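Local structure of Tll1590 protein (Thermosynechococcus elongatus, 6LDQ) at residues P7-S12 and P107-N112; M49-T54 and T70-A75; T54-P59 and G76-I81; Q130-Y135 and Q209-L214; C169-S174 and R192-G197. The protein is a sucrose-phosphate synthase family protein of the GT-B clan, with a glycosyl transferase 4-like domain built on a Rossmann-like sheet. One frame throughout, in Å; residues are numbered along the deposited sequence.

Contact 1. Residues P7-S12 and P107-N112; sequences PIALIS and PLIHTN
Backbone hydrogen bonds carry the pairing of Ala9 and Ile11 with the strand 108-112, which runs parallel beside them in the middle of the sheet. Ala9 N gives its hydrogen to Leu108 O at 3.2 Å, and Ala9 O takes His110 N at 2.8 Å. Ile11 repeats the pattern. Its N reaches His110 O at 2.9 Å, while the bond from Asn112 N to Ile11 O is bent and weak. CA-H...O contacts support these bonds, such as Ile109 CA to Ala9 O at 3.2 Å. Leu10 turns its polar backbone atoms to strand 47-52.

Apolar side chains pack on both faces. On the face of Ala9, Ile11 and Ile109, the tip methyl CD1 of Ile11 reaches CG2 of Ile109 at 3.6 Å. With CG1 anti to the carbonyl carbon (chi1 -67°), beside its own backbone N, CD1 can cross to Ile109. Phe93 and Phe97 of helix 90-104 cover this side. On the other face, Ile8 and Leu108 lie side by side, CG2 of Ile8 being 3.8 Å from CB of Leu108. Tyr211 of helix 200-216 packs on both.

At the start, the rings of Pro7 and Pro107 cross at about a right angle, CD to CD at 3.6 Å.

The ring of His110 bonds to Tyr211 and Thr134, which fixes its rotation. Thr111 bonds to His133 and Asn112 to His136. Main-chain bonds thus hold the register, while adjoining strands, loop and helix satisfy these buried polar side chains.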
# COMPACT_ATOMS: atom_id res chain seq x y z
N PRO A 7 10.74 9.98 -1.65
CA PRO A 7 10.57 8.93 -0.70
C PRO A 7 9.15 8.38 -0.86
O PRO A 7 8.28 9.14 -0.70
CB PRO A 7 10.89 9.61 0.63
CG PRO A 7 10.48 11.02 0.40
CD PRO A 7 10.57 11.29 -1.08
N ILE A 8 9.02 7.13 -1.29
CA ILE A 8 7.66 6.54 -1.40
C ILE A 8 7.54 5.43 -0.36
O ILE A 8 8.50 4.83 -0.05
CB ILE A 8 7.35 6.01 -2.80
CG1 ILE A 8 8.16 4.78 -3.16
CG2 ILE A 8 7.40 7.08 -3.87
CD1 ILE A 8 7.76 4.22 -4.45
N ALA A 9 6.34 5.25 0.16
CA ALA A 9 6.05 4.23 1.14
C ALA A 9 5.06 3.25 0.54
O ALA A 9 4.03 3.67 -0.02
CB ALA A 9 5.48 4.84 2.43
N LEU A 10 5.39 1.97 0.62
CA LEU A 10 4.43 0.90 0.37
C LEU A 10 4.01 0.34 1.73
O LEU A 10 4.84 0.22 2.64
CB LEU A 10 5.04 -0.21 -0.50
CG LEU A 10 5.09 -0.05 -2.04
CD1 LEU A 10 5.59 1.29 -2.50
CD2 LEU A 10 5.90 -1.19 -2.67
N ILE A 11 2.73 0.05 1.87
CA ILE A 11 2.21 -0.44 3.14
C ILE A 11 1.47 -1.75 2.91
O ILE A 11 0.57 -1.80 2.06
CB ILE A 11 1.27 0.58 3.81
CG1 ILE A 11 2.05 1.81 4.25
CG2 ILE A 11 0.60 -0.04 5.03
CD1 ILE A 11 1.16 2.96 4.62
N SER A 12 1.85 -2.79 3.67
CA SER A 12 1.23 -4.10 3.71
C SER A 12 1.22 -4.54 5.18
O SER A 12 2.07 -5.31 5.63
CB SER A 12 1.98 -5.10 2.84
OG SER A 12 1.33 -6.36 2.83
N PRO A 107 5.62 11.62 -0.47
CA PRO A 107 4.63 12.20 -1.40
C PRO A 107 3.72 11.17 -2.04
O PRO A 107 2.71 11.55 -2.63
CB PRO A 107 5.51 12.88 -2.48
CG PRO A 107 6.87 12.23 -2.35
CD PRO A 107 7.01 11.95 -0.88
N LEU A 108 4.09 9.90 -2.01
CA LEU A 108 3.26 8.84 -2.55
C LEU A 108 3.26 7.72 -1.53
O LEU A 108 4.30 7.38 -0.95
CB LEU A 108 3.78 8.34 -3.91
CG LEU A 108 3.03 7.26 -4.70
CD1 LEU A 108 3.21 7.54 -6.20
CD2 LEU A 108 3.57 5.88 -4.36
N ILE A 109 2.08 7.17 -1.29
CA ILE A 109 1.92 6.03 -0.42
C ILE A 109 1.07 5.02 -1.17
O ILE A 109 -0.01 5.36 -1.64
CB ILE A 109 1.26 6.41 0.92
CG1 ILE A 109 2.07 7.49 1.64
CG2 ILE A 109 1.12 5.18 1.78
CD1 ILE A 109 1.64 7.69 3.11
N HIS A 110 1.56 3.78 -1.27
CA HIS A 110 0.90 2.72 -2.03
C HIS A 110 0.53 1.61 -1.06
O HIS A 110 1.40 0.92 -0.55
CB HIS A 110 1.79 2.22 -3.17
CG HIS A 110 1.16 1.17 -4.04
ND1 HIS A 110 1.80 0.63 -5.14
CD2 HIS A 110 -0.04 0.54 -3.96
CE1 HIS A 110 1.01 -0.27 -5.70
NE2 HIS A 110 -0.11 -0.34 -5.01
N THR A 111 -0.78 1.45 -0.83
CA THR A 111 -1.33 0.53 0.16
C THR A 111 -1.75 -0.78 -0.50
O THR A 111 -2.12 -0.81 -1.67
CB THR A 111 -2.52 1.19 0.86
OG1 THR A 111 -3.43 1.70 -0.12
CG2 THR A 111 -2.03 2.34 1.69
N ASN A 112 -1.64 -1.88 0.26
CA ASN A 112 -1.88 -3.22 -0.26
C ASN A 112 -2.95 -3.93 0.56
O ASN A 112 -2.79 -4.09 1.77
CB ASN A 112 -0.63 -4.07 -0.23
CG ASN A 112 -0.79 -5.36 -1.02
OD1 ASN A 112 -1.03 -5.33 -2.23
ND2 ASN A 112 -0.66 -6.49 -0.34

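Contact 2. Residues M49-T54 and T70-A75; sequences MFTRKT and TIRLQA
Ile71 packs alongside the ring of Phe50 in the tight, buried part of this contact. Its CG2 lies 3.6 Å from Phe50 CD2, and its CD1 lies 3.6 Å from Phe50 CE2. Leu73 CD1 adds to the same side of the strands, and Phe97 and Tyr100 of helix 90-104 meet the Phe50 ring edge-to-face. In the backbone, Ile71 N bonds to Met49 O at 2.7 Å and Leu73 N to Thr51 O at 2.9 Å.

The opposite face is looser and partly open to solvent. Arg72 runs alongside Thr51, with NH1 3.7 Å from Thr51 CG2. Arg52 O lies over one face of its guanidinium, and Arg72 NH2 forms a salt bridge with Asp58.

Past the strands, Lys53 CG rests 3.6 Å from Arg72 CB. Arg52 NH2 bonds to Ala75 O at 2.8 Å, with the oxygen in the guanidinium plane. A water bridges Arg52 NE to the same oxygen. The parallel pairing of strands 47-52 and 68-73 is typical of the Rossmann-like domains of the GT-B fold.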
# COMPACT_ATOMS: atom_id res chain seq x y z
N MET A 49 9.06 0.11 2.74
CA MET A 49 7.91 -0.78 2.86
C MET A 49 7.64 -1.05 4.34
O MET A 49 8.57 -1.35 5.09
CB MET A 49 8.18 -2.10 2.12
CG MET A 49 8.24 -1.99 0.60
SD MET A 49 9.06 -3.43 -0.12
CE MET A 49 10.75 -2.99 0.30
N PHE A 50 6.38 -0.94 4.75
CA PHE A 50 5.99 -1.10 6.15
C PHE A 50 5.05 -2.29 6.29
O PHE A 50 4.07 -2.42 5.53
CB PHE A 50 5.30 0.17 6.70
CG PHE A 50 6.17 1.41 6.69
CD1 PHE A 50 6.39 2.12 5.50
CD2 PHE A 50 6.77 1.85 7.86
CE1 PHE A 50 7.20 3.27 5.51
CE2 PHE A 50 7.59 2.99 7.86
CZ PHE A 50 7.80 3.70 6.68
N THR A 51 5.36 -3.17 7.24
CA THR A 51 4.48 -4.25 7.64
C THR A 51 4.52 -4.31 9.17
O THR A 51 5.29 -3.59 9.82
CB THR A 51 4.90 -5.59 6.98
OG1 THR A 51 3.95 -6.62 7.30
CG2 THR A 51 6.32 -6.02 7.40
N ARG A 52 3.63 -5.12 9.75
CA ARG A 52 3.60 -5.23 11.19
C ARG A 52 4.65 -6.22 11.68
O ARG A 52 5.05 -7.15 10.97
CB ARG A 52 2.20 -5.67 11.68
CG ARG A 52 1.80 -7.09 11.25
CD ARG A 52 0.35 -7.41 11.72
NE ARG A 52 0.18 -6.95 13.09
CZ ARG A 52 0.27 -7.75 14.15
NH1 ARG A 52 0.48 -9.05 13.96
NH2 ARG A 52 0.14 -7.27 15.39
N LYS A 53 5.12 -5.99 12.91
CA LYS A 53 5.91 -6.99 13.61
C LYS A 53 5.04 -8.14 14.05
O LYS A 53 3.90 -7.94 14.49
CB LYS A 53 6.58 -6.38 14.83
CG LYS A 53 7.83 -5.65 14.57
CD LYS A 53 8.50 -5.34 15.89
CE LYS A 53 9.88 -4.73 15.67
NZ LYS A 53 10.41 -4.15 16.94
N THR A 54 5.57 -9.36 13.94
CA THR A 54 4.86 -10.55 14.36
C THR A 54 5.66 -11.37 15.37
O THR A 54 5.26 -12.49 15.70
CB THR A 54 4.48 -11.41 13.15
OG1 THR A 54 5.66 -11.87 12.49
CG2 THR A 54 3.65 -10.59 12.15
N THR A 70 12.63 -2.66 4.38
CA THR A 70 11.38 -3.00 5.05
C THR A 70 11.46 -2.51 6.49
O THR A 70 12.48 -2.71 7.16
CB THR A 70 11.12 -4.51 5.03
OG1 THR A 70 11.17 -4.98 3.68
CG2 THR A 70 9.74 -4.87 5.64
N ILE A 71 10.39 -1.86 6.95
CA ILE A 71 10.27 -1.40 8.33
C ILE A 71 9.14 -2.18 9.00
O ILE A 71 8.02 -2.25 8.46
CB ILE A 71 10.02 0.12 8.37
CG1 ILE A 71 11.32 0.88 8.03
CG2 ILE A 71 9.51 0.53 9.73
CD1 ILE A 71 11.09 2.23 7.37
N ARG A 72 9.44 -2.81 10.13
CA ARG A 72 8.44 -3.60 10.85
C ARG A 72 7.99 -2.81 12.07
O ARG A 72 8.80 -2.44 12.93
CB ARG A 72 9.00 -4.97 11.24
CG ARG A 72 9.35 -5.81 10.04
CD ARG A 72 10.02 -7.12 10.39
NE ARG A 72 9.06 -8.08 10.92
CZ ARG A 72 8.28 -8.85 10.17
NH1 ARG A 72 8.33 -8.76 8.85
NH2 ARG A 72 7.43 -9.70 10.75
N LEU A 73 6.69 -2.51 12.13
CA LEU A 73 6.17 -1.62 13.14
C LEU A 73 5.49 -2.45 14.21
O LEU A 73 4.79 -3.42 13.90
CB LEU A 73 5.19 -0.61 12.55
CG LEU A 73 5.67 0.28 11.40
CD1 LEU A 73 4.46 0.91 10.72
CD2 LEU A 73 6.62 1.37 11.91
N GLN A 74 5.73 -2.10 15.46
CA GLN A 74 4.96 -2.71 16.54
C GLN A 74 3.56 -2.11 16.50
O GLN A 74 3.38 -0.90 16.68
CB GLN A 74 5.63 -2.48 17.89
CG GLN A 74 4.86 -3.12 19.03
CD GLN A 74 5.67 -3.23 20.32
OE1 GLN A 74 6.87 -2.92 20.34
NE2 GLN A 74 5.02 -3.66 21.39
N ALA A 75 2.57 -2.95 16.19
CA ALA A 75 1.20 -2.46 16.06
C ALA A 75 0.27 -3.63 16.40
O ALA A 75 -0.07 -4.44 15.54
CB ALA A 75 0.95 -1.91 14.67
O HOH W 1 -0.90 -4.59 12.88
O HOH W 2 3.18 -5.72 16.32

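Contact 3. Residues T54-P59 and G76-I81; sequences TDPNDP and GPLTYI
Two surface loops meet here, one leading from strand 47-52 to strand 61-63 and the other leading from strand 68-73 to helix 90-104. Pro56 and Leu78 make the main side-chain contact. Pro56 CD lies 3.6 Å from Leu78 CB, and Leu78 CD1 reaches Pro56 CB at 3.7 Å. The leucine branch comes to the proline ring with CG anti to the carbonyl carbon (chi1 -59°) and CD1 extended beyond it (chi2 170°). Pro56 CD also lies 3.4 Å from Leu78 O.

At Thr54 the loops touch without a hydrogen bond between them. Thr54 O is 3.1 Å from Thr79 CA, and the side-chain atom Thr54 CB is 3.6 Å from Thr79 O.

The loop 54-59 is shaped largely from within. Asp58 OD2 accepts from Thr54 N at 2.9 Å, with the donor on the anti side and out of the carboxylate plane. A weak bond from Asp55 N reaches the same oxygen. Asp55 OD1 takes Asn57 N at 2.6 Å through its anti lone pair. Arg52 links to the second loop through Pro77 O and Thr79 O. The first loop thus combines an Asx turn with a type I beta turn from Asp55 to Asp58, and the second has an inverse gamma turn centred on Leu78.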
# COMPACT_ATOMS: atom_id res chain seq x y z
N THR A 54 5.57 -9.36 13.94
CA THR A 54 4.86 -10.55 14.36
C THR A 54 5.66 -11.37 15.37
O THR A 54 5.26 -12.49 15.70
CB THR A 54 4.48 -11.41 13.15
OG1 THR A 54 5.66 -11.87 12.49
CG2 THR A 54 3.65 -10.59 12.15
N ASP A 55 6.77 -10.82 15.88
CA ASP A 55 7.56 -11.47 16.93
C ASP A 55 8.35 -10.40 17.66
O ASP A 55 8.87 -9.48 17.01
CB ASP A 55 8.50 -12.53 16.35
CG ASP A 55 9.20 -13.33 17.42
OD1 ASP A 55 10.08 -12.77 18.11
OD2 ASP A 55 8.87 -14.53 17.58
N PRO A 56 8.47 -10.47 18.99
CA PRO A 56 9.26 -9.45 19.71
C PRO A 56 10.75 -9.48 19.37
O PRO A 56 11.46 -8.51 19.68
CB PRO A 56 9.02 -9.79 21.19
CG PRO A 56 8.47 -11.17 21.22
CD PRO A 56 7.76 -11.39 19.91
N ASN A 57 11.24 -10.54 18.74
CA ASN A 57 12.62 -10.58 18.26
C ASN A 57 12.74 -10.14 16.81
O ASN A 57 13.83 -10.24 16.24
CB ASN A 57 13.19 -11.99 18.44
CG ASN A 57 13.12 -12.46 19.88
OD1 ASN A 57 12.53 -13.50 20.18
ND2 ASN A 57 13.72 -11.69 20.78
N ASP A 58 11.66 -9.67 16.19
CA ASP A 58 11.73 -9.17 14.82
C ASP A 58 12.67 -7.96 14.75
O ASP A 58 12.65 -7.10 15.63
CB ASP A 58 10.35 -8.74 14.33
CG ASP A 58 9.55 -9.88 13.75
OD1 ASP A 58 10.05 -11.02 13.70
OD2 ASP A 58 8.39 -9.62 13.34
N PRO A 59 13.47 -7.85 13.70
CA PRO A 59 14.22 -6.61 13.47
C PRO A 59 13.28 -5.49 13.03
O PRO A 59 12.25 -5.71 12.39
CB PRO A 59 15.19 -6.99 12.35
CG PRO A 59 14.42 -8.06 11.60
CD PRO A 59 13.77 -8.87 12.67
N GLY A 76 -0.12 -3.70 17.67
CA GLY A 76 -0.83 -4.85 18.16
C GLY A 76 0.13 -5.94 18.57
O GLY A 76 1.36 -5.78 18.51
N PRO A 77 -0.41 -7.09 18.98
CA PRO A 77 0.42 -8.15 19.57
C PRO A 77 1.59 -8.55 18.68
O PRO A 77 1.47 -8.62 17.46
CB PRO A 77 -0.57 -9.31 19.74
CG PRO A 77 -1.93 -8.67 19.77
CD PRO A 77 -1.83 -7.47 18.88
N LEU A 78 2.72 -8.82 19.33
CA LEU A 78 3.92 -9.33 18.67
C LEU A 78 3.77 -10.83 18.42
O LEU A 78 4.47 -11.67 18.98
CB LEU A 78 5.15 -8.99 19.49
CG LEU A 78 5.36 -7.49 19.72
CD1 LEU A 78 6.45 -7.23 20.75
CD2 LEU A 78 5.69 -6.74 18.43
N THR A 79 2.84 -11.15 17.52
CA THR A 79 2.54 -12.53 17.14
C THR A 79 1.92 -12.50 15.75
O THR A 79 1.52 -11.45 15.26
CB THR A 79 1.60 -13.19 18.17
OG1 THR A 79 1.54 -14.60 17.93
CG2 THR A 79 0.20 -12.59 18.08
N TYR A 80 1.84 -13.68 15.13
CA TYR A 80 1.16 -13.78 13.84
C TYR A 80 -0.35 -13.67 14.03
O TYR A 80 -0.97 -14.49 14.72
CB TYR A 80 1.49 -15.09 13.13
CG TYR A 80 0.75 -15.18 11.81
CD1 TYR A 80 1.22 -14.52 10.69
CD2 TYR A 80 -0.46 -15.87 11.71
CE1 TYR A 80 0.54 -14.56 9.50
CE2 TYR A 80 -1.15 -15.92 10.52
CZ TYR A 80 -0.65 -15.26 9.42
OH TYR A 80 -1.34 -15.31 8.23
N ILE A 81 -0.95 -12.67 13.39
CA ILE A 81 -2.38 -12.44 13.42
C ILE A 81 -2.90 -12.56 11.98
O ILE A 81 -2.38 -11.89 11.10
CB ILE A 81 -2.75 -11.07 14.01
CG1 ILE A 81 -2.30 -11.01 15.48
CG2 ILE A 81 -4.23 -10.82 13.90
CD1 ILE A 81 -2.28 -9.61 16.05

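Contact 4. Residues Q130-Y135 and Q209-L214; sequences QWLHTY and QLYRQL
Leu132 meets Leu214 and Tyr211 where helix 200-216 packs on the sheet of the Rossmann-like domain. The helix segment 209-214 runs roughly against strand 130-134, at 147° between the N-to-C directions, and the two axes come within 9.7 Å. No hydrogen bond crosses between them. The contact is apolar.

Leu132 can be followed outward. Its CB points to the helix, and CG, placed anti to the carbonyl carbon (chi1 -66°), lies 3.7 Å from Leu214 CD1. There the chain forks. Leu132 CD1 reaches Leu214 CD1 tip to tip at 3.5 Å, a tight carbon pair, and it also lies 3.8 Å from Tyr211 CD1, oblique to the ring. Leu132 CD2 takes the edge of the same ring, near its plane, at 4.0 Å from Tyr211 CE1. It also comes within 4.3 Å of Leu210 CB. The fork therefore spans three residues of the helix.

Around it, Leu108 and His110 of one neighbouring strand and Ile171 of the other also touch Leu132 in the buried layer. On the helix side, Trp45 meets the Tyr211 ring edge-to-face, and Leu210 touches Cys169.

Gln130 stands at the partly exposed end. It and Leu214 slide past each other in opposite directions, and Gln130 CB touches Leu214 CD1 at 3.8 Å.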
# COMPACT_ATOMS: atom_id res chain seq x y z
N GLN A 130 -0.09 11.44 -2.95
CA GLN A 130 -0.64 10.59 -4.01
C GLN A 130 -0.85 9.20 -3.43
O GLN A 130 0.11 8.57 -2.99
CB GLN A 130 0.30 10.54 -5.21
CG GLN A 130 0.76 11.90 -5.70
CD GLN A 130 -0.40 12.84 -5.98
OE1 GLN A 130 -1.37 12.46 -6.64
NE2 GLN A 130 -0.31 14.06 -5.46
N TRP A 131 -2.09 8.73 -3.43
CA TRP A 131 -2.45 7.48 -2.77
C TRP A 131 -2.87 6.47 -3.83
O TRP A 131 -3.88 6.66 -4.52
CB TRP A 131 -3.56 7.70 -1.75
CG TRP A 131 -4.04 6.46 -1.06
CD1 TRP A 131 -3.34 5.31 -0.84
CD2 TRP A 131 -5.34 6.25 -0.47
NE1 TRP A 131 -4.12 4.39 -0.18
CE2 TRP A 131 -5.35 4.95 0.07
CE3 TRP A 131 -6.49 7.04 -0.35
CZ2 TRP A 131 -6.47 4.42 0.72
CZ3 TRP A 131 -7.61 6.49 0.28
CH2 TRP A 131 -7.58 5.20 0.80
N LEU A 132 -2.09 5.40 -3.97
CA LEU A 132 -2.47 4.29 -4.83
C LEU A 132 -2.79 3.08 -3.97
O LEU A 132 -2.15 2.85 -2.94
CB LEU A 132 -1.37 3.91 -5.82
CG LEU A 132 -1.06 4.97 -6.86
CD1 LEU A 132 0.13 5.75 -6.34
CD2 LEU A 132 -0.79 4.34 -8.23
N HIS A 133 -3.74 2.28 -4.43
CA HIS A 133 -4.10 1.09 -3.68
C HIS A 133 -4.23 -0.10 -4.61
O HIS A 133 -4.87 -0.00 -5.66
CB HIS A 133 -5.38 1.28 -2.90
CG HIS A 133 -5.61 0.18 -1.94
ND1 HIS A 133 -5.32 0.28 -0.61
CD2 HIS A 133 -5.96 -1.11 -2.16
CE1 HIS A 133 -5.57 -0.88 -0.02
NE2 HIS A 133 -5.98 -1.73 -0.93
N THR A 134 -3.62 -1.21 -4.22
CA THR A 134 -3.78 -2.48 -4.91
C THR A 134 -4.86 -3.32 -4.22
O THR A 134 -4.76 -3.62 -3.03
CB THR A 134 -2.47 -3.24 -4.96
OG1 THR A 134 -1.53 -2.50 -5.78
CG2 THR A 134 -2.71 -4.62 -5.55
N TYR A 135 -5.86 -3.72 -5.00
CA TYR A 135 -6.97 -4.56 -4.57
C TYR A 135 -6.59 -6.04 -4.60
O TYR A 135 -5.87 -6.48 -5.49
CB TYR A 135 -8.18 -4.39 -5.50
CG TYR A 135 -9.25 -5.40 -5.16
CD1 TYR A 135 -9.86 -5.34 -3.94
CD2 TYR A 135 -9.59 -6.45 -5.99
CE1 TYR A 135 -10.83 -6.21 -3.54
CE2 TYR A 135 -10.59 -7.37 -5.60
CZ TYR A 135 -11.19 -7.22 -4.34
OH TYR A 135 -12.14 -8.05 -3.84
N GLN A 209 5.34 3.95 -13.93
CA GLN A 209 4.70 4.85 -14.89
C GLN A 209 3.44 5.47 -14.30
O GLN A 209 3.17 6.66 -14.51
CB GLN A 209 4.38 4.08 -16.17
CG GLN A 209 3.16 4.61 -16.93
CD GLN A 209 3.48 5.91 -17.64
OE1 GLN A 209 4.63 6.18 -17.97
NE2 GLN A 209 2.46 6.73 -17.88
N LEU A 210 2.66 4.69 -13.56
CA LEU A 210 1.48 5.25 -12.91
C LEU A 210 1.88 6.33 -11.92
O LEU A 210 1.35 7.45 -11.94
CB LEU A 210 0.67 4.15 -12.23
CG LEU A 210 -0.58 3.74 -13.02
CD1 LEU A 210 -1.63 4.79 -12.81
CD2 LEU A 210 -0.29 3.55 -14.53
N TYR A 211 2.87 6.03 -11.06
CA TYR A 211 3.38 7.01 -10.12
C TYR A 211 3.68 8.33 -10.82
O TYR A 211 3.19 9.40 -10.43
CB TYR A 211 4.64 6.48 -9.43
CG TYR A 211 4.46 5.24 -8.55
CD1 TYR A 211 3.20 4.68 -8.32
CD2 TYR A 211 5.56 4.65 -7.94
CE1 TYR A 211 3.06 3.55 -7.53
CE2 TYR A 211 5.44 3.53 -7.15
CZ TYR A 211 4.17 2.99 -6.94
OH TYR A 211 4.06 1.87 -6.14
N ARG A 212 4.45 8.27 -11.90
CA ARG A 212 4.83 9.49 -12.59
C ARG A 212 3.62 10.19 -13.19
O ARG A 212 3.51 11.42 -13.11
CB ARG A 212 5.88 9.16 -13.66
CG ARG A 212 7.14 8.55 -13.06
CD ARG A 212 8.31 8.58 -14.04
NE ARG A 212 8.36 7.34 -14.80
CZ ARG A 212 7.75 7.16 -15.97
NH1 ARG A 212 7.84 6.00 -16.60
NH2 ARG A 212 7.04 8.15 -16.50
N GLN A 213 2.69 9.43 -13.77
CA GLN A 213 1.44 10.01 -14.24
C GLN A 213 0.73 10.79 -13.13
O GLN A 213 0.32 11.94 -13.33
CB GLN A 213 0.52 8.89 -14.75
CG GLN A 213 0.35 8.81 -16.24
CD GLN A 213 -0.45 7.59 -16.63
OE1 GLN A 213 0.00 6.75 -17.41
NE2 GLN A 213 -1.64 7.47 -16.06
N LEU A 214 0.56 10.16 -11.97
CA LEU A 214 -0.03 10.84 -10.82
C LEU A 214 0.71 12.13 -10.48
O LEU A 214 0.08 13.17 -10.26
CB LEU A 214 -0.02 9.90 -9.61
CG LEU A 214 -1.10 8.83 -9.49
CD1 LEU A 214 -1.25 8.45 -8.03
CD2 LEU A 214 -2.42 9.35 -10.04

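Contact 5. Residues C169-S174 and R192-G197; sequences CVIVTS and RLIPCG
Four backbone hydrogen bonds join Val170, Val172 and Thr173 to the segment 192-197. Val172 N donates to Arg192 O at 2.9 Å, and Val172 O accepts from Ile194 N at 3.0 Å. Arg192 N reaches Val170 O at 3.0 Å. The last bond lies beyond the regular pairing. Cys196 N meets Thr173 O at 3.1 Å, and the two segments stay paired past the strand ends.

These parallel strands and helix 175-185 between them form a beta-alpha-beta unit at one edge of the sheet. Ser174 is the N-cap of that helix, with a weak bond from Glu177 N to its OG.

Side chains pack on both faces. Ile171 CG2, set anti to the backbone N while CG1 lies beside it (chi1 -71°), reaches Ile194 CG1 at 3.7 Å as the two side chains pass at a slant. Met207 of helix 200-216 covers both. On the same side of the sheet, Cys169 SG lies 3.5 Å from Arg192 CG, while the rest of the arginine leads away. On the other face, Val172 CG2 sits 3.4 Å from Arg192 O. Leu193 CD1 lies close to the backbone of the other segment, 3.7 Å from Ser174 N, at the exposed outer edge.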
# COMPACT_ATOMS: atom_id res chain seq x y z
N CYS A 169 -5.71 6.15 -7.43
CA CYS A 169 -5.84 5.03 -8.35
C CYS A 169 -5.84 3.70 -7.62
O CYS A 169 -5.00 3.47 -6.74
CB CYS A 169 -4.72 5.03 -9.40
SG CYS A 169 -4.84 3.65 -10.51
N VAL A 170 -6.75 2.81 -8.02
CA VAL A 170 -6.83 1.47 -7.45
C VAL A 170 -6.40 0.44 -8.48
O VAL A 170 -6.98 0.37 -9.57
CB VAL A 170 -8.25 1.16 -6.94
CG1 VAL A 170 -8.30 -0.28 -6.48
CG2 VAL A 170 -8.61 2.11 -5.83
N ILE A 171 -5.42 -0.38 -8.12
CA ILE A 171 -4.86 -1.39 -9.01
C ILE A 171 -5.57 -2.72 -8.80
O ILE A 171 -5.75 -3.17 -7.66
CB ILE A 171 -3.34 -1.51 -8.78
CG1 ILE A 171 -2.64 -0.25 -9.32
CG2 ILE A 171 -2.78 -2.76 -9.46
CD1 ILE A 171 -1.74 0.46 -8.35
N VAL A 172 -6.05 -3.32 -9.89
CA VAL A 172 -6.60 -4.67 -9.88
C VAL A 172 -5.62 -5.60 -10.57
O VAL A 172 -4.88 -5.18 -11.47
CB VAL A 172 -7.98 -4.71 -10.58
CG1 VAL A 172 -9.02 -3.98 -9.73
CG2 VAL A 172 -7.88 -4.07 -11.96
N THR A 173 -5.60 -6.85 -10.15
CA THR A 173 -4.59 -7.78 -10.67
C THR A 173 -5.14 -8.76 -11.68
O THR A 173 -4.38 -9.58 -12.20
CB THR A 173 -3.90 -8.53 -9.52
OG1 THR A 173 -4.80 -9.48 -8.94
CG2 THR A 173 -3.44 -7.57 -8.44
N SER A 174 -6.43 -8.70 -12.00
CA SER A 174 -7.00 -9.54 -13.04
C SER A 174 -8.35 -8.97 -13.43
O SER A 174 -8.98 -8.27 -12.63
CB SER A 174 -7.16 -10.99 -12.57
OG SER A 174 -8.04 -11.07 -11.47
N ARG A 192 -6.89 0.35 -12.54
CA ARG A 192 -5.94 0.06 -13.60
C ARG A 192 -5.49 -1.38 -13.47
O ARG A 192 -5.32 -1.87 -12.35
CB ARG A 192 -4.72 1.00 -13.53
CG ARG A 192 -5.06 2.44 -13.78
CD ARG A 192 -4.86 2.80 -15.24
NE ARG A 192 -5.73 3.90 -15.66
CZ ARG A 192 -5.67 4.49 -16.85
NH1 ARG A 192 -4.78 4.08 -17.75
NH2 ARG A 192 -6.50 5.48 -17.13
N LEU A 193 -5.28 -2.04 -14.60
CA LEU A 193 -4.91 -3.45 -14.63
C LEU A 193 -3.40 -3.57 -14.58
O LEU A 193 -2.71 -3.18 -15.53
CB LEU A 193 -5.45 -4.14 -15.89
CG LEU A 193 -5.18 -5.64 -15.94
CD1 LEU A 193 -5.91 -6.36 -14.78
CD2 LEU A 193 -5.63 -6.22 -17.27
N ILE A 194 -2.89 -4.12 -13.49
CA ILE A 194 -1.50 -4.55 -13.40
C ILE A 194 -1.50 -6.02 -12.98
O ILE A 194 -1.69 -6.34 -11.81
CB ILE A 194 -0.69 -3.69 -12.42
CG1 ILE A 194 -0.98 -2.20 -12.65
CG2 ILE A 194 0.80 -3.99 -12.55
CD1 ILE A 194 -0.51 -1.67 -13.98
N PRO A 195 -1.30 -6.93 -13.93
CA PRO A 195 -1.69 -8.33 -13.70
C PRO A 195 -0.73 -9.06 -12.77
O PRO A 195 0.47 -8.79 -12.73
CB PRO A 195 -1.66 -8.94 -15.10
CG PRO A 195 -1.52 -7.77 -16.06
CD PRO A 195 -0.81 -6.72 -15.30
N CYS A 196 -1.32 -9.98 -12.00
CA CYS A 196 -0.55 -10.94 -11.22
C CYS A 196 0.49 -11.62 -12.10
O CYS A 196 0.22 -11.97 -13.25
CB CYS A 196 -1.50 -11.99 -10.63
SG CYS A 196 -0.69 -13.47 -9.98
N GLY A 197 1.70 -11.78 -11.56
CA GLY A 197 2.74 -12.47 -12.30
C GLY A 197 4.03 -12.54 -11.51
O GLY A 197 4.15 -11.97 -10.43

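From the N terminus, strand 8-11 opens contact 1, which closes with strand 108-112 and so encloses contacts 2 and 3. Those two cross, since their segments alternate along the chain, and they share Thr54. Contact 2 extends the sheet through strand 47-52 to strand 68-73, and contact 3 joins the loops that follow those two strands. Contact 4 opens after contact 1 has closed. It runs from strand 130-134 to helix 200-216 and encloses contact 5, which adds the edge strand 191-193. Strands 108-112 and 130-134 are neighbours, so one sheet links contacts 1, 2, 4 and 5.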